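Local structure of lipoteichoic acid primase (Listeria monocytogenes, 4UOP) at residues E66-R70 and N71-V75; T305-A309 and E310-D314; H286-T290 and D291-E295. The protein belongs to the sulfatase-like enzyme family and carries an extracellular catalytic domain that holds a magnesium ion. All coordinates share one frame; numbering follows the deposited sequence.

Contact 1: residues E66-R70 and N71-V75; sequences ESFQR and NLTNV. With MG (magnesium ion), chain J.
The loop that leaves strand 59-65 at the magnesium site makes a short 3-10 turn, which brings Leu72 and Thr73 back onto Gln69 and Arg70. Two successive backbone bonds close it: Leu72 N donates to Gln69 O over 3.0 Å, and Thr73 N to Arg70 O over 3.2 Å. Arg70 O is gripped twice, as Thr73 OG1 also donates to it at 2.9 Å, from the same face of the carbonyl plane as the amide. OG1 is set between the backbone N and the carbonyl carbon (chi1 64°), which turns it back over the turn. The same OG1 accepts from Arg70 NH1 at 2.9 Å; it stands by the guanidinium edge but somewhat out of its plane, and the bond is bent. Threonine thus serves as donor and acceptor at one oxygen, while its CG2 rests against Gln69 O. Arg70 reaches it by bending at chi2, and its NH2 goes on to Asn97 and Gln90.

Gln69 hands NE2 to Asn71 OD1 at 2.9 Å, almost straight (169°). NE2 lies in the carbonyl plane of Asn71, on a lone pair of OD1, and OD1 in the amide plane of Gln69, though the two planes are turned by 32°. Gln69 OE1 accepts from the backbone N of Ile287 and Ile288. Leu72 lies alongside the Gln69 chain, and a water links Gln69 N to Leu72 O.

Upstream, Glu66 clasps the magnesium ion with both carboxylate oxygens, OE2 at 2.2 Å and OE1 at 2.4 Å, and Ser67 OG donates to the anti lone pair of OE2. Thr108, Asp284 and His285 complete the protein ligands. A metal-binding acid just beyond a parallel core strand is characteristic of the alkaline phosphatase superfamily, to which sulfatase-like enzymes belong.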
loop_
_atom_site.group_PDB
_atom_site.type_symbol
_atom_site.label_atom_id
_atom_site.label_comp_id
_atom_site.label_asym_id
_atom_site.label_seq_id
_atom_site.Cartn_x
_atom_site.Cartn_y
_atom_site.Cartn_z
ATOM N N GLU B 66 2.583 -6.945 19.790
ATOM C CA GLU B 66 1.603 -6.346 18.903
ATOM C C GLU B 66 1.137 -4.956 19.361
ATOM O O GLU B 66 0.628 -4.796 20.484
ATOM C CB GLU B 66 0.391 -7.283 18.784
ATOM C CG GLU B 66 -0.727 -6.714 17.925
ATOM C CD GLU B 66 -0.271 -6.406 16.512
ATOM O OE1 GLU B 66 0.104 -7.351 15.787
ATOM O OE2 GLU B 66 -0.307 -5.224 16.109
ATOM N N SER B 67 1.321 -3.959 18.494
ATOM C CA SER B 67 0.755 -2.613 18.672
ATOM C C SER B 67 1.251 -1.825 19.901
ATOM O O SER B 67 0.643 -0.814 20.261
ATOM C CB SER B 67 -0.791 -2.680 18.665
ATOM O OG SER B 67 -1.263 -3.021 17.367
ATOM N N PHE B 68 2.375 -2.240 20.495
ATOM C CA PHE B 68 3.050 -1.451 21.534
ATOM C C PHE B 68 3.776 -0.248 20.887
ATOM O O PHE B 68 4.517 -0.426 19.913
ATOM C CB PHE B 68 4.083 -2.292 22.289
ATOM C CG PHE B 68 3.528 -3.150 23.409
ATOM C CD1 PHE B 68 2.501 -4.050 23.184
ATOM C CD2 PHE B 68 4.096 -3.106 24.681
ATOM C CE1 PHE B 68 2.025 -4.859 24.212
ATOM C CE2 PHE B 68 3.628 -3.914 25.711
ATOM C CZ PHE B 68 2.605 -4.808 25.466
ATOM N N GLN B 69 3.578 0.952 21.433
ATOM C CA GLN B 69 4.295 2.150 20.977
ATOM C C GLN B 69 4.881 2.871 22.174
ATOM O O GLN B 69 4.269 2.939 23.243
ATOM C CB GLN B 69 3.401 3.081 20.153
ATOM C CG GLN B 69 2.158 3.588 20.870
ATOM C CD GLN B 69 1.157 4.164 19.893
ATOM O OE1 GLN B 69 0.464 3.418 19.209
ATOM N NE2 GLN B 69 1.087 5.500 19.808
ATOM N N ARG B 70 6.067 3.429 21.987
ATOM C CA ARG B 70 6.833 3.972 23.100
ATOM C C ARG B 70 6.115 5.073 23.867
ATOM O O ARG B 70 6.247 5.137 25.092
ATOM C CB ARG B 70 8.210 4.460 22.640
ATOM C CG ARG B 70 9.163 4.790 23.780
ATOM C CD ARG B 70 9.260 3.655 24.777
ATOM N NE ARG B 70 10.357 3.788 25.733
ATOM C CZ ARG B 70 10.419 3.164 26.914
ATOM N NH1 ARG B 70 9.409 2.396 27.343
ATOM N NH2 ARG B 70 11.492 3.321 27.687
ATOM N N ASN B 71 5.367 5.936 23.177
ATOM C CA ASN B 71 4.673 7.040 23.866
ATOM C C ASN B 71 3.414 6.603 24.626
ATOM O O ASN B 71 2.761 7.420 25.297
ATOM C CB ASN B 71 4.409 8.227 22.934
ATOM C CG ASN B 71 3.448 7.927 21.803
ATOM O OD1 ASN B 71 2.726 6.934 21.795
ATOM N ND2 ASN B 71 3.417 8.825 20.835
ATOM N N LEU B 72 3.082 5.321 24.546
ATOM C CA LEU B 72 2.051 4.743 25.423
ATOM C C LEU B 72 2.592 3.568 26.236
ATOM O O LEU B 72 1.904 2.583 26.457
ATOM C CB LEU B 72 0.832 4.336 24.592
ATOM C CG LEU B 72 0.133 5.490 23.862
ATOM C CD1 LEU B 72 -0.925 4.955 22.915
ATOM C CD2 LEU B 72 -0.500 6.473 24.844
ATOM N N THR B 73 3.849 3.658 26.638
ATOM C CA THR B 73 4.428 2.749 27.599
ATOM C C THR B 73 4.966 3.586 28.740
ATOM O O THR B 73 5.113 4.801 28.609
ATOM C CB THR B 73 5.566 1.899 27.011
ATOM O OG1 THR B 73 6.651 2.753 26.636
ATOM C CG2 THR B 73 5.085 1.096 25.810
ATOM N N ASN B 74 5.245 2.942 29.872
ATOM C CA ASN B 74 5.680 3.651 31.077
ATOM C C ASN B 74 4.705 4.769 31.452
ATOM O O ASN B 74 5.099 5.892 31.785
ATOM C CB ASN B 74 7.121 4.170 30.918
ATOM C CG ASN B 74 7.904 4.118 32.225
ATOM O OD1 ASN B 74 7.336 4.271 33.306
ATOM N ND2 ASN B 74 9.212 3.878 32.133
ATOM N N VAL B 75 3.425 4.435 31.374
ATOM C CA VAL B 75 2.319 5.329 31.685
ATOM C C VAL B 75 1.650 4.809 32.948
ATOM O O VAL B 75 1.596 3.605 33.167
ATOM C CB VAL B 75 1.315 5.357 30.498
ATOM C CG1 VAL B 75 -0.086 5.757 30.938
ATOM C CG2 VAL B 75 1.823 6.294 29.402
HETATM MG MG MG J . 0.695 -5.658 14.250
HETATM O O HOH W 1 2.092 0.711 24.048
HETATM O O HOH W 2 -1.254 -5.366 13.237
#

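Contact 2: residues T305-A309 and E310-D314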
loop_
_atom_site.group_PDB
_atom_site.type_symbol
_atom_site.label_atom_id
_atom_site.label_comp_id
_atom_site.label_asym_id
_atom_site.label_seq_id
_atom_site.Cartn_x
_atom_site.Cartn_y
_atom_site.Cartn_z
ATOM N N THR B 305 9.887 11.472 26.750
ATOM C CA THR B 305 10.903 11.454 25.677
ATOM C C THR B 305 10.275 11.822 24.344
ATOM O O THR B 305 10.699 11.359 23.285
ATOM C CB THR B 305 11.636 10.096 25.617
ATOM O OG1 THR B 305 10.692 9.016 25.487
ATOM C CG2 THR B 305 12.471 9.894 26.870
ATOM N N GLN B 306 9.282 12.708 24.405
ATOM C CA GLN B 306 8.528 13.143 23.251
ATOM C C GLN B 306 9.430 13.695 22.167
ATOM O O GLN B 306 10.358 14.469 22.442
ATOM C CB GLN B 306 7.525 14.226 23.671
ATOM C CG GLN B 306 6.724 14.853 22.549
ATOM C CD GLN B 306 5.741 15.917 23.045
ATOM O OE1 GLN B 306 5.866 16.419 24.158
ATOM N NE2 GLN B 306 4.769 16.253 22.223
ATOM N N LEU B 307 9.130 13.311 20.936
ATOM C CA LEU B 307 9.661 13.986 19.773
ATOM C C LEU B 307 8.567 14.930 19.263
ATOM O O LEU B 307 7.437 14.510 18.962
ATOM C CB LEU B 307 10.049 12.979 18.696
ATOM C CG LEU B 307 10.871 11.766 19.134
ATOM C CD1 LEU B 307 11.212 10.917 17.922
ATOM C CD2 LEU B 307 12.121 12.141 19.916
ATOM N N LYS B 308 8.888 16.210 19.173
ATOM C CA LYS B 308 7.914 17.195 18.729
ATOM C C LYS B 308 7.945 17.288 17.214
ATOM O O LYS B 308 8.164 18.361 16.644
ATOM C CB LYS B 308 8.168 18.556 19.394
ATOM C CG LYS B 308 7.923 18.534 20.891
ATOM C CD LYS B 308 8.056 19.924 21.502
ATOM C CE LYS B 308 8.257 19.864 23.009
ATOM N NZ LYS B 308 8.414 21.227 23.596
ATOM N N ALA B 309 7.712 16.143 16.577
ATOM C CA ALA B 309 7.607 16.047 15.145
ATOM C C ALA B 309 6.726 14.847 14.882
ATOM O O ALA B 309 6.841 13.842 15.582
ATOM C CB ALA B 309 8.979 15.851 14.524
ATOM N N GLU B 310 5.822 14.951 13.919
ATOM C CA GLU B 310 4.996 13.808 13.553
ATOM C C GLU B 310 5.245 13.444 12.091
ATOM O O GLU B 310 5.485 14.317 11.261
ATOM C CB GLU B 310 3.503 14.038 13.863
ATOM C CG GLU B 310 3.163 14.118 15.360
ATOM C CD GLU B 310 3.007 12.774 16.117
ATOM O OE1 GLU B 310 3.549 11.687 15.719
ATOM O OE2 GLU B 310 2.316 12.817 17.179
ATOM N N PRO B 311 5.210 12.140 11.772
ATOM C CA PRO B 311 4.785 11.050 12.660
ATOM C C PRO B 311 5.884 10.430 13.525
ATOM O O PRO B 311 5.679 9.342 14.074
ATOM C CB PRO B 311 4.245 10.026 11.678
ATOM C CG PRO B 311 5.156 10.169 10.512
ATOM C CD PRO B 311 5.454 11.644 10.408
ATOM N N ALA B 312 7.018 11.122 13.667
ATOM C CA ALA B 312 8.148 10.604 14.403
ATOM C C ALA B 312 7.764 10.126 15.789
ATOM O O ALA B 312 8.152 9.028 16.183
ATOM C CB ALA B 312 9.263 11.648 14.504
ATOM N N ASP B 313 7.006 10.921 16.534
ATOM C CA ASP B 313 6.735 10.544 17.912
ATOM C C ASP B 313 5.988 9.218 17.999
ATOM O O ASP B 313 6.368 8.376 18.789
ATOM C CB ASP B 313 5.948 11.585 18.687
ATOM C CG ASP B 313 6.038 11.357 20.186
ATOM O OD1 ASP B 313 7.165 11.146 20.703
ATOM O OD2 ASP B 313 4.985 11.359 20.859
ATOM N N ASP B 314 4.932 9.054 17.196
ATOM C CA ASP B 314 4.130 7.821 17.203
ATOM C C ASP B 314 4.850 6.618 16.635
ATOM O O ASP B 314 4.601 5.496 17.048
ATOM C CB ASP B 314 2.830 8.005 16.405
ATOM C CG ASP B 314 1.785 8.827 17.153
ATOM O OD1 ASP B 314 1.871 8.984 18.385
ATOM O OD2 ASP B 314 0.846 9.277 16.488
#
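Asp313 reaches back with its carboxylate to the backbone of Leu307, where OD1 accepts the amide N-H at 2.9 Å. The bond is nearly straight at 172°, yet the N-H arrives from well above the carboxylate plane. CG lies anti to Asp313's own backbone N (chi1 -163°), and this carries OD1 to the amide of Leu307. Aspartate suits the place because one methylene is enough to span the gap. The CA of Gln306 lies against the same oxygen, 3.5 Å from Asp313 OD1.

A second bond runs between backbones: Asp313 N donates to Ala309 O at 3.1 Å, with the N-H almost in line with the carbonyl bond. It is an i to i+4 bond that ties the loop to the short helix 312-315, which follows strand 277-283 and its long connection in this sulfatase-like domain. The CB methyl of Ala312 sits 3.4 Å from Ala309 O and meets the CD1 of Leu307 at 4.0 Å. The alanine methyls of Ala309 and Ala312 also meet, CB to CB at 4.2 Å, a close fit that their small size permits. Ahead of the helix, the peptide bond before Pro311 is cis, and Glu310 OE1 takes a weak bond from Asp314 N at 3.3 Å. Further back, Lys308 centres an inverse gamma turn.

Beyond this first shell, Arg316 makes a salt bridge with Asp313 OD1 through NH1, adding a charged partner to the oxygen already held by Leu307 N. Leu307 also packs on Gln98 and Phe100 of strand 94-100. Met388 of strand 387-390 touches the Ala309, Pro311 and Ala312 side chains.

Contact 3: residues H286-T290 and D291-E295; sequences HIIKT and DQLPE
Leu293 folds its side chain back over Thr290 and Ile288, across a 3-10 turn in the loop after strand 277-283. Its CB lies 3.5 Å from Thr290 O, and CG stays equally close to that carbonyl. At the fork the two methyls part: CD1 goes over Thr290, 3.9 Å from its CA, while CD2 meets CG2 of Ile288 at 3.9 Å. The Ile288 and Leu293 side chains cross at about a right angle, and helix 246-271 lies against both, through Tyr250 on Ile288 and Leu247 on Leu293. Branched aliphatic residues suit this apolar side of the turn.

The backbone holds the turn with Gln292 N donating to Lys289 O at 3.0 Å and Leu293 N to Thr290 O at 3.3 Å. On the polar side, Lys289 and Gln292 run side by side, CD of the lysine touching NE2 of the glutamine at 3.7 Å. Gln292 OE1 accepts from Lys231 N of the second subunit. Apolar packing thus seats Ile288 and Leu293 against the helix, while the charge of Lys289 NZ is matched across the subunit boundary by a salt bridge to Asp228 of the second subunit.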
loop_
_atom_site.group_PDB
_atom_site.type_symbol
_atom_site.label_atom_id
_atom_site.label_comp_id
_atom_site.label_asym_id
_atom_site.label_seq_id
_atom_site.Cartn_x
_atom_site.Cartn_y
_atom_site.Cartn_z
ATOM N N HIS B 286 3.140 1.186 15.801
ATOM C CA HIS B 286 2.176 1.946 16.571
ATOM C C HIS B 286 0.785 1.647 16.065
ATOM O O HIS B 286 0.603 1.130 14.964
ATOM C CB HIS B 286 2.451 3.435 16.480
ATOM C CG HIS B 286 1.867 4.082 15.272
ATOM N ND1 HIS B 286 2.368 3.880 14.005
ATOM C CD2 HIS B 286 0.817 4.925 15.134
ATOM C CE1 HIS B 286 1.658 4.578 13.138
ATOM N NE2 HIS B 286 0.705 5.217 13.798
ATOM N N ILE B 287 -0.195 1.965 16.891
ATOM C CA ILE B 287 -1.575 1.807 16.479
ATOM C C ILE B 287 -2.438 3.032 16.806
ATOM O O ILE B 287 -3.448 3.251 16.148
ATOM C CB ILE B 287 -2.179 0.501 17.068
ATOM C CG1 ILE B 287 -3.452 0.090 16.322
ATOM C CG2 ILE B 287 -2.436 0.638 18.558
ATOM C CD1 ILE B 287 -3.281 -0.041 14.821
ATOM N N ILE B 288 -2.039 3.824 17.798
ATOM C CA ILE B 288 -2.808 5.000 18.215
ATOM C C ILE B 288 -2.162 6.250 17.621
ATOM O O ILE B 288 -0.985 6.543 17.873
ATOM C CB ILE B 288 -2.843 5.113 19.751
ATOM C CG1 ILE B 288 -3.354 3.810 20.405
ATOM C CG2 ILE B 288 -3.644 6.340 20.173
ATOM C CD1 ILE B 288 -4.794 3.419 20.086
ATOM N N LYS B 289 -2.918 6.973 16.804
ATOM C CA LYS B 289 -2.467 8.269 16.310
ATOM C C LYS B 289 -2.747 9.286 17.407
ATOM O O LYS B 289 -3.903 9.705 17.596
ATOM C CB LYS B 289 -3.180 8.637 15.016
ATOM C CG LYS B 289 -2.908 7.666 13.889
ATOM C CD LYS B 289 -2.793 8.385 12.556
ATOM C CE LYS B 289 -2.380 7.433 11.446
ATOM N NZ LYS B 289 -3.484 6.517 11.052
ATOM N N THR B 290 -1.710 9.654 18.155
ATOM C CA THR B 290 -1.917 10.372 19.407
ATOM C C THR B 290 -2.406 11.800 19.170
ATOM O O THR B 290 -3.110 12.343 20.016
ATOM C CB THR B 290 -0.666 10.389 20.303
ATOM O OG1 THR B 290 0.459 10.873 19.551
ATOM C CG2 THR B 290 -0.368 8.987 20.831
ATOM N N ASP B 291 -2.042 12.400 18.039
ATOM C CA ASP B 291 -2.515 13.751 17.721
ATOM C C ASP B 291 -4.008 13.774 17.359
ATOM O O ASP B 291 -4.620 14.837 17.393
ATOM C CB ASP B 291 -1.639 14.438 16.646
ATOM C CG ASP B 291 -1.665 13.736 15.301
ATOM O OD1 ASP B 291 -2.678 13.062 14.979
ATOM O OD2 ASP B 291 -0.638 13.857 14.563
ATOM N N GLN B 292 -4.581 12.607 17.048
ATOM C CA GLN B 292 -6.005 12.467 16.761
ATOM C C GLN B 292 -6.855 12.063 17.969
ATOM O O GLN B 292 -8.063 11.875 17.832
ATOM C CB GLN B 292 -6.236 11.452 15.648
ATOM C CG GLN B 292 -5.626 11.869 14.318
ATOM C CD GLN B 292 -6.262 11.208 13.105
ATOM O OE1 GLN B 292 -7.478 11.010 13.051
ATOM N NE2 GLN B 292 -5.453 10.942 12.094
ATOM N N LEU B 293 -6.245 11.922 19.142
ATOM C CA LEU B 293 -7.012 11.579 20.345
ATOM C C LEU B 293 -7.951 12.722 20.719
ATOM O O LEU B 293 -7.649 13.886 20.451
ATOM C CB LEU B 293 -6.084 11.297 21.537
ATOM C CG LEU B 293 -5.292 9.987 21.497
ATOM C CD1 LEU B 293 -4.208 9.988 22.564
ATOM C CD2 LEU B 293 -6.218 8.793 21.680
ATOM N N PRO B 294 -9.070 12.394 21.389
ATOM C CA PRO B 294 -9.824 13.467 22.038
ATOM C C PRO B 294 -8.931 14.269 22.969
ATOM O O PRO B 294 -8.055 13.707 23.637
ATOM C CB PRO B 294 -10.904 12.723 22.833
ATOM C CG PRO B 294 -11.053 11.408 22.158
ATOM C CD PRO B 294 -9.707 11.078 21.548
ATOM N N GLU B 295 -9.158 15.581 23.029
ATOM C CA GLU B 295 -8.280 16.463 23.780
ATOM C C GLU B 295 -8.042 16.015 25.212
ATOM O O GLU B 295 -6.915 16.090 25.705
ATOM C CB GLU B 295 -8.802 17.912 23.747
ATOM C CG GLU B 295 -8.374 18.673 22.501
ATOM C CD GLU B 295 -6.862 18.825 22.390
ATOM O OE1 GLU B 295 -6.183 18.911 23.439
ATOM O OE2 GLU B 295 -6.354 18.866 21.252
#

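In the fold
The three contacts lie on the same side of the chain's centre, their own centres 12 to 13 Å apart, and interlock through polar side chains. Contact 1 holds contact 3 through the Gln69 amide. Asp314 joins contact 2 to both others: its OD1 meets Thr290 OG1 of contact 3 at 2.6 Å and Asn71 ND2 of contact 1 at 2.9 Å, and Asn71 ND2 also reaches Asp313 OD2. Contact 1 itself contains a magnesium ligand, whereas the Ile288 side chain of contact 3 is about 12 Å from the ion. Contacts 1 and 3 also touch the second subunit.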